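Side-chain contacts in beta-catenin homolog sys-1 (Caenorhabditis elegans, PDB 3C2G), which acts as a beta-catenin-type transcription coregulator in Wnt asymmetry signalling, activating or repressing target genes with partners such as the TCF factor pop-1: residues Asp37-Val42 with Pro48-Gln53; Ala230-Ser235 with Thr290-Tyr295; Asn493-Ile498 with Gln544-Ile549. All coordinates share one frame; numbering follows the deposited sequence.

Contact 1 (Asp37-Val42 with Pro48-Gln53); sequences DKFAQV and PNCVQQ
The ring of F39 meets the thiol of C50 at its edge. C50 SG lies 4.7 Å from the centroid of the F39 ring and 87° off the ring normal, so it sits almost in the ring plane. This is a cysteine sulfur-aromatic contact inside the all-helical armadillo domain. It joins the loop after helix 20-37 to helix 47-62. SG faces the CD1-CE1 side of the ring, with F39 CE1 and C50 SG 3.5 Å apart. At this edge the sulfur meets the ring hydrogens rather than the pi cloud.

The same ring packs edge-to-face with W33 of helix 20-37. It also touches I34, M47 and I94, so F39 is buried although it belongs to a loop. Two tight turns carry it there. A type I' turn runs from D37 to A40, and K38 and F39 both have positive phi. A type I turn follows from F39 to V42, closed by the bond from V42 N to F39 O at 3.0 Å. The two turns lead on from helix 20-37, and the CB of F39 points toward helix 47-62.

On the helix side, C50 holds SG anti to its backbone N (chi1 174°), which extends the sulfur out from the helix toward the loop. V42 adds a looser apolar neighbour, and it also packs on W33 and M47. The backbones stay well apart, with V42 CA and C50 CA 8.3 Å from each other. Side chains therefore make the join. On the same helix, P48 O and Q52 OE1 both accept from Q100 NE2, which ties it to helix 98-103. The sulfur is shared between the two loop side chains: V42 CG1 stands 4.2 Å from C50 SG.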
loop_
_atom_site.group_PDB
_atom_site.type_symbol
_atom_site.label_atom_id
_atom_site.label_comp_id
_atom_site.label_asym_id
_atom_site.label_seq_id
_atom_site.Cartn_x
_atom_site.Cartn_y
_atom_site.Cartn_z
ATOM N N ASP A 37 18.382 27.069 34.668
ATOM C CA ASP A 37 19.322 27.898 33.899
ATOM C C ASP A 37 19.315 27.599 32.399
ATOM O O ASP A 37 19.536 28.498 31.580
ATOM C CB ASP A 37 20.744 27.758 34.454
ATOM N N LYS A 38 19.072 26.336 32.051
ATOM C CA LYS A 38 19.020 25.873 30.653
ATOM C C LYS A 38 20.347 26.087 29.902
ATOM O O LYS A 38 20.352 26.345 28.694
ATOM C CB LYS A 38 17.820 26.496 29.907
ATOM C CG LYS A 38 16.451 26.049 30.440
ATOM C CD LYS A 38 15.297 26.896 29.892
ATOM C CE LYS A 38 14.863 28.006 30.870
ATOM N NZ LYS A 38 15.795 29.172 30.915
ATOM N N PHE A 39 21.458 25.973 30.636
ATOM C CA PHE A 39 22.824 26.085 30.093
ATOM C C PHE A 39 23.212 27.476 29.572
ATOM O O PHE A 39 24.274 27.641 28.967
ATOM C CB PHE A 39 23.070 25.040 28.991
ATOM C CG PHE A 39 23.088 23.623 29.481
ATOM C CD1 PHE A 39 24.280 23.022 29.858
ATOM C CD2 PHE A 39 21.915 22.884 29.543
ATOM C CE1 PHE A 39 24.304 21.709 30.310
ATOM C CE2 PHE A 39 21.929 21.570 29.990
ATOM C CZ PHE A 39 23.129 20.981 30.377
ATOM N N ALA A 40 22.364 28.469 29.826
ATOM C CA ALA A 40 22.510 29.800 29.227
ATOM C C ALA A 40 23.780 30.556 29.639
ATOM O O ALA A 40 24.315 31.351 28.862
ATOM C CB ALA A 40 21.266 30.645 29.509
ATOM N N GLN A 41 24.261 30.301 30.853
ATOM C CA GLN A 41 25.483 30.947 31.342
ATOM C C GLN A 41 26.764 30.213 30.919
ATOM O O GLN A 41 27.870 30.692 31.176
ATOM C CB GLN A 41 25.437 31.138 32.866
ATOM C CG GLN A 41 24.314 32.064 33.368
ATOM C CD GLN A 41 24.234 33.395 32.612
ATOM O OE1 GLN A 41 23.204 33.719 32.015
ATOM N NE2 GLN A 41 25.325 34.161 32.628
ATOM N N VAL A 42 26.612 29.063 30.266
ATOM C CA VAL A 42 27.759 28.275 29.810
ATOM C C VAL A 42 28.231 28.772 28.440
ATOM O O VAL A 42 27.439 28.874 27.500
ATOM C CB VAL A 42 27.442 26.746 29.765
ATOM C CG1 VAL A 42 28.660 25.939 29.316
ATOM C CG2 VAL A 42 26.960 26.251 31.125
ATOM N N PRO A 48 30.275 21.249 24.281
ATOM C CA PRO A 48 30.573 19.834 24.022
ATOM C C PRO A 48 31.017 19.021 25.247
ATOM O O PRO A 48 30.445 17.948 25.501
ATOM C CB PRO A 48 31.678 19.892 22.962
ATOM C CG PRO A 48 31.387 21.136 22.212
ATOM C CD PRO A 48 30.871 22.116 23.244
ATOM N N ASN A 49 31.993 19.507 26.014
ATOM C CA ASN A 49 32.406 18.734 27.187
ATOM C C ASN A 49 31.536 18.932 28.424
ATOM O O ASN A 49 31.490 18.068 29.293
ATOM C CB ASN A 49 33.923 18.801 27.474
ATOM C CG ASN A 49 34.344 20.082 28.132
ATOM O OD1 ASN A 49 34.503 21.104 27.471
ATOM N ND2 ASN A 49 34.550 20.035 29.440
ATOM N N CYS A 50 30.817 20.048 28.480
ATOM C CA CYS A 50 29.787 20.250 29.500
ATOM C C CYS A 50 28.716 19.157 29.386
ATOM O O CYS A 50 28.367 18.509 30.369
ATOM C CB CYS A 50 29.170 21.642 29.350
ATOM S SG CYS A 50 27.751 21.993 30.441
ATOM N N VAL A 51 28.232 18.933 28.164
ATOM C CA VAL A 51 27.290 17.858 27.875
ATOM C C VAL A 51 27.903 16.475 28.137
ATOM O O VAL A 51 27.275 15.633 28.773
ATOM C CB VAL A 51 26.735 17.973 26.425
ATOM C CG1 VAL A 51 25.931 16.733 26.028
ATOM C CG2 VAL A 51 25.886 19.227 26.285
ATOM N N GLN A 52 29.126 16.246 27.667
ATOM C CA GLN A 52 29.802 14.968 27.914
ATOM C C GLN A 52 29.921 14.618 29.403
ATOM O O GLN A 52 29.707 13.459 29.792
ATOM C CB GLN A 52 31.179 14.926 27.248
ATOM C CG GLN A 52 31.689 13.509 26.987
ATOM C CD GLN A 52 30.696 12.651 26.177
ATOM O OE1 GLN A 52 30.328 12.996 25.045
ATOM N NE2 GLN A 52 30.266 11.531 26.763
ATOM N N GLN A 53 30.268 15.619 30.217
ATOM C CA GLN A 53 30.358 15.474 31.672
ATOM C C GLN A 53 29.036 14.995 32.260
ATOM O O GLN A 53 29.024 14.047 33.046
ATOM C CB GLN A 53 30.743 16.803 32.346
ATOM C CG GLN A 53 32.192 17.211 32.210
ATOM C CD GLN A 53 32.520 18.509 32.957
ATOM O OE1 GLN A 53 31.908 19.562 32.720
ATOM N NE2 GLN A 53 33.497 18.436 33.864
#

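Contact 2 (Ala230-Ser235 with Thr290-Tyr295)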
loop_
_atom_site.group_PDB
_atom_site.type_symbol
_atom_site.label_atom_id
_atom_site.label_comp_id
_atom_site.label_asym_id
_atom_site.label_seq_id
_atom_site.Cartn_x
_atom_site.Cartn_y
_atom_site.Cartn_z
ATOM N N ALA A 230 -2.834 -11.596 17.439
ATOM C CA ALA A 230 -3.520 -11.809 18.714
ATOM C C ALA A 230 -3.739 -10.475 19.446
ATOM O O ALA A 230 -4.717 -10.318 20.169
ATOM C CB ALA A 230 -2.787 -12.802 19.569
ATOM N N VAL A 231 -2.856 -9.515 19.195
ATOM C CA VAL A 231 -2.973 -8.171 19.741
ATOM C C VAL A 231 -4.134 -7.400 19.086
ATOM O O VAL A 231 -4.926 -6.757 19.783
ATOM C CB VAL A 231 -1.616 -7.385 19.624
ATOM C CG1 VAL A 231 -1.790 -5.920 19.962
ATOM C CG2 VAL A 231 -0.541 -8.016 20.507
HETATM N N MSE A 232 -4.209 -7.450 17.758
HETATM C CA MSE A 232 -5.365 -6.950 17.001
HETATM C C MSE A 232 -6.671 -7.447 17.629
HETATM O O MSE A 232 -7.577 -6.673 17.919
HETATM C CB MSE A 232 -5.314 -7.516 15.593
HETATM C CG MSE A 232 -4.967 -6.600 14.436
HETATM SE SE MSE A 232 -5.451 -7.666 12.809
HETATM C CE MSE A 232 -7.192 -8.241 13.425
ATOM N N ILE A 233 -6.739 -8.756 17.840
ATOM C CA ILE A 233 -7.957 -9.425 18.233
ATOM C C ILE A 233 -8.297 -9.209 19.698
ATOM O O ILE A 233 -9.451 -8.957 20.030
ATOM C CB ILE A 233 -7.910 -10.929 17.872
ATOM C CG1 ILE A 233 -7.943 -11.084 16.353
ATOM C CG2 ILE A 233 -9.066 -11.701 18.511
ATOM C CD1 ILE A 233 -9.217 -10.531 15.693
ATOM N N GLY A 234 -7.298 -9.336 20.561
ATOM C CA GLY A 234 -7.415 -8.945 21.953
ATOM C C GLY A 234 -7.933 -7.527 22.139
ATOM O O GLY A 234 -8.801 -7.295 22.970
ATOM N N SER A 235 -7.419 -6.579 21.369
ATOM C CA SER A 235 -7.921 -5.210 21.451
ATOM C C SER A 235 -9.348 -5.131 20.931
ATOM O O SER A 235 -10.204 -4.472 21.544
ATOM C CB SER A 235 -7.031 -4.223 20.684
ATOM O OG SER A 235 -5.670 -4.294 21.087
ATOM N N THR A 290 -10.966 -8.471 8.824
ATOM C CA THR A 290 -12.364 -8.230 8.526
ATOM C C THR A 290 -13.224 -8.250 9.780
ATOM O O THR A 290 -14.216 -7.520 9.842
ATOM C CB THR A 290 -12.933 -9.154 7.395
ATOM O OG1 THR A 290 -12.907 -10.509 7.823
ATOM C CG2 THR A 290 -12.096 -9.046 6.143
ATOM N N THR A 291 -12.835 -9.049 10.777
ATOM C CA THR A 291 -13.508 -9.062 12.082
ATOM C C THR A 291 -13.361 -7.710 12.786
ATOM O O THR A 291 -14.329 -7.175 13.325
ATOM C CB THR A 291 -12.934 -10.159 13.012
ATOM O OG1 THR A 291 -13.104 -11.442 12.404
ATOM C CG2 THR A 291 -13.640 -10.170 14.398
ATOM N N VAL A 292 -12.140 -7.175 12.750
ATOM C CA VAL A 292 -11.773 -5.973 13.471
ATOM C C VAL A 292 -12.416 -4.742 12.860
ATOM O O VAL A 292 -12.854 -3.853 13.589
ATOM C CB VAL A 292 -10.226 -5.828 13.573
ATOM C CG1 VAL A 292 -9.812 -4.400 13.960
ATOM C CG2 VAL A 292 -9.672 -6.840 14.585
ATOM N N VAL A 293 -12.497 -4.693 11.534
ATOM C CA VAL A 293 -13.093 -3.532 10.872
ATOM C C VAL A 293 -14.616 -3.473 10.955
ATOM O O VAL A 293 -15.232 -2.622 10.333
ATOM C CB VAL A 293 -12.616 -3.341 9.413
ATOM C CG1 VAL A 293 -11.101 -3.208 9.367
ATOM C CG2 VAL A 293 -13.106 -4.467 8.507
ATOM N N GLN A 294 -15.222 -4.359 11.739
ATOM C CA GLN A 294 -16.633 -4.195 12.118
ATOM C C GLN A 294 -16.806 -3.037 13.107
ATOM O O GLN A 294 -17.916 -2.550 13.283
ATOM C CB GLN A 294 -17.213 -5.479 12.733
ATOM C CG GLN A 294 -17.223 -6.694 11.806
ATOM C CD GLN A 294 -17.589 -8.006 12.522
ATOM O OE1 GLN A 294 -18.553 -8.675 12.142
ATOM N NE2 GLN A 294 -16.821 -8.378 13.545
ATOM N N TYR A 295 -15.731 -2.598 13.765
ATOM C CA TYR A 295 -15.854 -1.493 14.711
ATOM C C TYR A 295 -16.060 -0.154 13.998
ATOM O O TYR A 295 -15.266 0.226 13.153
ATOM C CB TYR A 295 -14.687 -1.405 15.699
ATOM C CG TYR A 295 -15.001 -0.412 16.802
ATOM C CD1 TYR A 295 -15.760 -0.799 17.909
ATOM C CD2 TYR A 295 -14.600 0.927 16.710
ATOM C CE1 TYR A 295 -16.090 0.096 18.903
ATOM C CE2 TYR A 295 -14.938 1.844 17.701
ATOM C CZ TYR A 295 -15.689 1.413 18.796
ATOM O OH TYR A 295 -16.037 2.291 19.799
#
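V292 points its side chain at helix 224-239 and meets M232 and I233 there. Both pairs cross obliquely, and in both V292 uses its CG2 methyl. That methyl lies beside the backbone N of V292, while CG1 is anti to it (chi1 164°). I233 contributes its terminal methyl, with I233 CD1 and V292 CG2 3.9 Å apart. This pair is the sounder guide to the packing. M232 is modelled as selenomethionine. The modelled approach of its CE to V292 CG2 is too close for two carbons, so the placing of that end is doubtful.

The contact joins two helices of the armadillo domain, 224-239 and 285-292, near the end of the second. F264 of helix 251-270 also touches M232, and Y236 packs on V292, so the methyls sit within a larger apolar layer.

Two side-chain hydrogen bonds lie within the segments. S235 OG donates to V231 O at 2.9 Å. S235 N bonds to the same oxygen from the opposite face of its plane. Past the helix end, Q294 NE2 reaches a lone pair of T291 O at 2.8 Å, in the carbonyl plane. Outside the segments, T290 OG1 and T291 OG1 bond to G287 O, and Y295 OH to Q242 O.

The side chains that meet across the interface do so through apolar groups. The contact therefore probably rests on apolar packing and burial rather than on directional bonds.

Contact 3 (Asn493-Ile498 with Gln544-Ile549)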
loop_
_atom_site.group_PDB
_atom_site.type_symbol
_atom_site.label_atom_id
_atom_site.label_comp_id
_atom_site.label_asym_id
_atom_site.label_seq_id
_atom_site.Cartn_x
_atom_site.Cartn_y
_atom_site.Cartn_z
ATOM N N ASN A 493 -20.077 8.512 -31.204
ATOM C CA ASN A 493 -20.334 7.180 -30.687
ATOM C C ASN A 493 -19.027 6.468 -30.325
ATOM O O ASN A 493 -17.938 7.025 -30.497
ATOM C CB ASN A 493 -21.194 6.369 -31.666
ATOM C CG ASN A 493 -20.401 5.784 -32.819
ATOM O OD1 ASN A 493 -19.344 6.293 -33.212
ATOM N ND2 ASN A 493 -20.917 4.698 -33.372
ATOM N N LEU A 494 -19.145 5.238 -29.836
ATOM C CA LEU A 494 -18.003 4.482 -29.336
ATOM C C LEU A 494 -16.773 4.569 -30.235
ATOM O O LEU A 494 -15.666 4.790 -29.739
ATOM C CB LEU A 494 -18.387 3.021 -29.060
ATOM C CG LEU A 494 -17.346 2.165 -28.324
ATOM C CD1 LEU A 494 -16.930 2.780 -26.972
ATOM C CD2 LEU A 494 -17.835 0.732 -28.135
ATOM N N ILE A 495 -16.960 4.418 -31.547
ATOM C CA ILE A 495 -15.827 4.485 -32.482
ATOM C C ILE A 495 -15.052 5.801 -32.330
ATOM O O ILE A 495 -13.831 5.793 -32.250
ATOM C CB ILE A 495 -16.231 4.311 -33.985
ATOM C CG1 ILE A 495 -17.244 3.177 -34.206
ATOM C CG2 ILE A 495 -14.996 4.100 -34.842
ATOM C CD1 ILE A 495 -16.822 1.828 -33.666
ATOM N N GLY A 496 -15.775 6.918 -32.298
ATOM C CA GLY A 496 -15.175 8.245 -32.120
ATOM C C GLY A 496 -14.358 8.341 -30.842
ATOM O O GLY A 496 -13.246 8.880 -30.841
ATOM N N HIS A 497 -14.902 7.799 -29.759
ATOM C CA HIS A 497 -14.197 7.748 -28.486
ATOM C C HIS A 497 -12.977 6.816 -28.469
ATOM O O HIS A 497 -11.949 7.179 -27.899
ATOM C CB HIS A 497 -15.168 7.450 -27.340
ATOM C CG HIS A 497 -16.217 8.503 -27.176
ATOM N ND1 HIS A 497 -15.983 9.688 -26.513
ATOM C CD2 HIS A 497 -17.494 8.569 -27.625
ATOM C CE1 HIS A 497 -17.076 10.429 -26.539
ATOM N NE2 HIS A 497 -18.009 9.772 -27.205
ATOM N N ILE A 498 -13.076 5.642 -29.092
ATOM C CA ILE A 498 -11.925 4.751 -29.210
ATOM C C ILE A 498 -10.816 5.510 -29.931
ATOM O O ILE A 498 -9.652 5.480 -29.509
ATOM C CB ILE A 498 -12.213 3.469 -30.052
ATOM C CG1 ILE A 498 -13.452 2.684 -29.585
ATOM C CG2 ILE A 498 -10.988 2.593 -30.164
ATOM C CD1 ILE A 498 -13.417 2.172 -28.210
ATOM N N GLN A 544 -15.776 3.571 -41.872
ATOM C CA GLN A 544 -15.997 4.978 -42.206
ATOM C C GLN A 544 -15.914 5.904 -40.991
ATOM O O GLN A 544 -15.516 7.053 -41.125
ATOM C CB GLN A 544 -17.234 5.204 -43.094
ATOM C CG GLN A 544 -18.579 4.987 -42.443
ATOM C CD GLN A 544 -19.689 4.622 -43.445
ATOM O OE1 GLN A 544 -19.549 4.813 -44.662
ATOM N NE2 GLN A 544 -20.798 4.091 -42.923
ATOM N N TYR A 545 -16.229 5.398 -39.803
ATOM C CA TYR A 545 -16.025 6.196 -38.590
ATOM C C TYR A 545 -14.572 6.205 -38.088
ATOM O O TYR A 545 -14.281 6.805 -37.052
ATOM C CB TYR A 545 -16.979 5.773 -37.469
ATOM C CG TYR A 545 -18.379 6.333 -37.575
ATOM C CD1 TYR A 545 -18.697 7.570 -37.024
ATOM C CD2 TYR A 545 -19.391 5.620 -38.217
ATOM C CE1 TYR A 545 -19.993 8.089 -37.115
ATOM C CE2 TYR A 545 -20.684 6.125 -38.314
ATOM C CZ TYR A 545 -20.979 7.355 -37.762
ATOM O OH TYR A 545 -22.260 7.850 -37.852
ATOM N N SER A 546 -13.662 5.568 -38.822
ATOM C CA SER A 546 -12.244 5.525 -38.432
ATOM C C SER A 546 -11.311 6.432 -39.234
ATOM O O SER A 546 -10.099 6.207 -39.252
ATOM C CB SER A 546 -11.724 4.094 -38.505
ATOM O OG SER A 546 -12.266 3.349 -37.444
ATOM N N TYR A 547 -11.873 7.444 -39.893
ATOM C CA TYR A 547 -11.090 8.403 -40.674
ATOM C C TYR A 547 -10.036 9.137 -39.811
ATOM O O TYR A 547 -8.982 9.509 -40.301
ATOM C CB TYR A 547 -12.022 9.399 -41.373
ATOM C CG TYR A 547 -12.820 10.223 -40.405
ATOM C CD1 TYR A 547 -13.998 9.728 -39.855
ATOM C CD2 TYR A 547 -12.376 11.476 -39.997
ATOM C CE1 TYR A 547 -14.724 10.460 -38.934
ATOM C CE2 TYR A 547 -13.093 12.221 -39.078
ATOM C CZ TYR A 547 -14.270 11.706 -38.548
ATOM O OH TYR A 547 -15.006 12.442 -37.633
ATOM N N SER A 548 -10.328 9.324 -38.529
ATOM C CA SER A 548 -9.375 9.904 -37.564
ATOM C C SER A 548 -8.097 9.092 -37.357
ATOM O O SER A 548 -7.088 9.640 -36.930
ATOM C CB SER A 548 -10.052 10.126 -36.213
ATOM O OG SER A 548 -11.057 9.140 -35.991
ATOM N N ILE A 549 -8.130 7.799 -37.662
ATOM C CA ILE A 549 -6.960 6.944 -37.487
ATOM C C ILE A 549 -6.108 6.934 -38.749
ATOM O O ILE A 549 -6.618 6.762 -39.851
ATOM C CB ILE A 549 -7.376 5.513 -37.034
ATOM C CG1 ILE A 549 -7.618 5.503 -35.525
ATOM C CG2 ILE A 549 -6.339 4.462 -37.396
ATOM C CD1 ILE A 549 -8.235 4.213 -35.006
#
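I495 has CG1 beside its backbone N (chi1 -44°), which puts CG2 anti to that N and against Y545. CG2 meets the loop, while CD1 at the end of the other branch leads away. Y545 has CG beside its own N (chi1 -80°), which sets the ring over toward N493. Its CB is presented to I495 by the backbone. The contact lies in the C-terminal part of the armadillo domain. It packs the first turn of helix 494-507 against the turn that follows helix 539-544.

The backbones come close here: I495 CA and Y545 CA are 6.3 Å apart. I495 CG2 is the central atom. I495 CG2 lies 3.7 Å from Y545 CB and 3.6 Å from Y545 O, and the two side chains cross at about a right angle. I495 also packs on L532 of helix 515-535 and on L483.

N493 stands at the N-cap position of helix 494-507. Its carbonyl accepts from H497 N, the first full helical bond. The N493 and Y545 side chains cross at about a right angle, while the amide and ring planes are 47° apart. N493 OD1 approaches Y545 CD1 obliquely at 4.1 Å, which is a loose touch. The other end of this amide is held, because N493 ND2 bonds to L483 O.

The loop side is fixed by a type I turn from S546 to I549, with I549 N bonded to S546 O at 3.0 Å. I549 then packs on C499 and Y502 farther along the helix. The hydroxyl of S546 has its polar partner in V542 O, back in helix 539-544, and meets the isoleucine merely by packing: S546 OG lies 3.8 Å from I495 CG2.

Overall arrangement
The three contacts follow one another along the chain, each closing before the next opens. Contact 1 joins the loop after helix 20-37 to helix 47-62. Contact 2 joins helices 224-239 and 285-292 nearer the middle. Contact 3 joins helix 494-507 to the loop after helix 539-544. No two share a helix, and none touch. Centres of contacts 1 and 2 are about 49 Å apart, those of 2 and 3 about 52 Å, and those of 1 and 3 about 78 Å. This spread fits an elongated armadillo domain, in which successive helices pack locally and build the extended scaffold that binds pop-1.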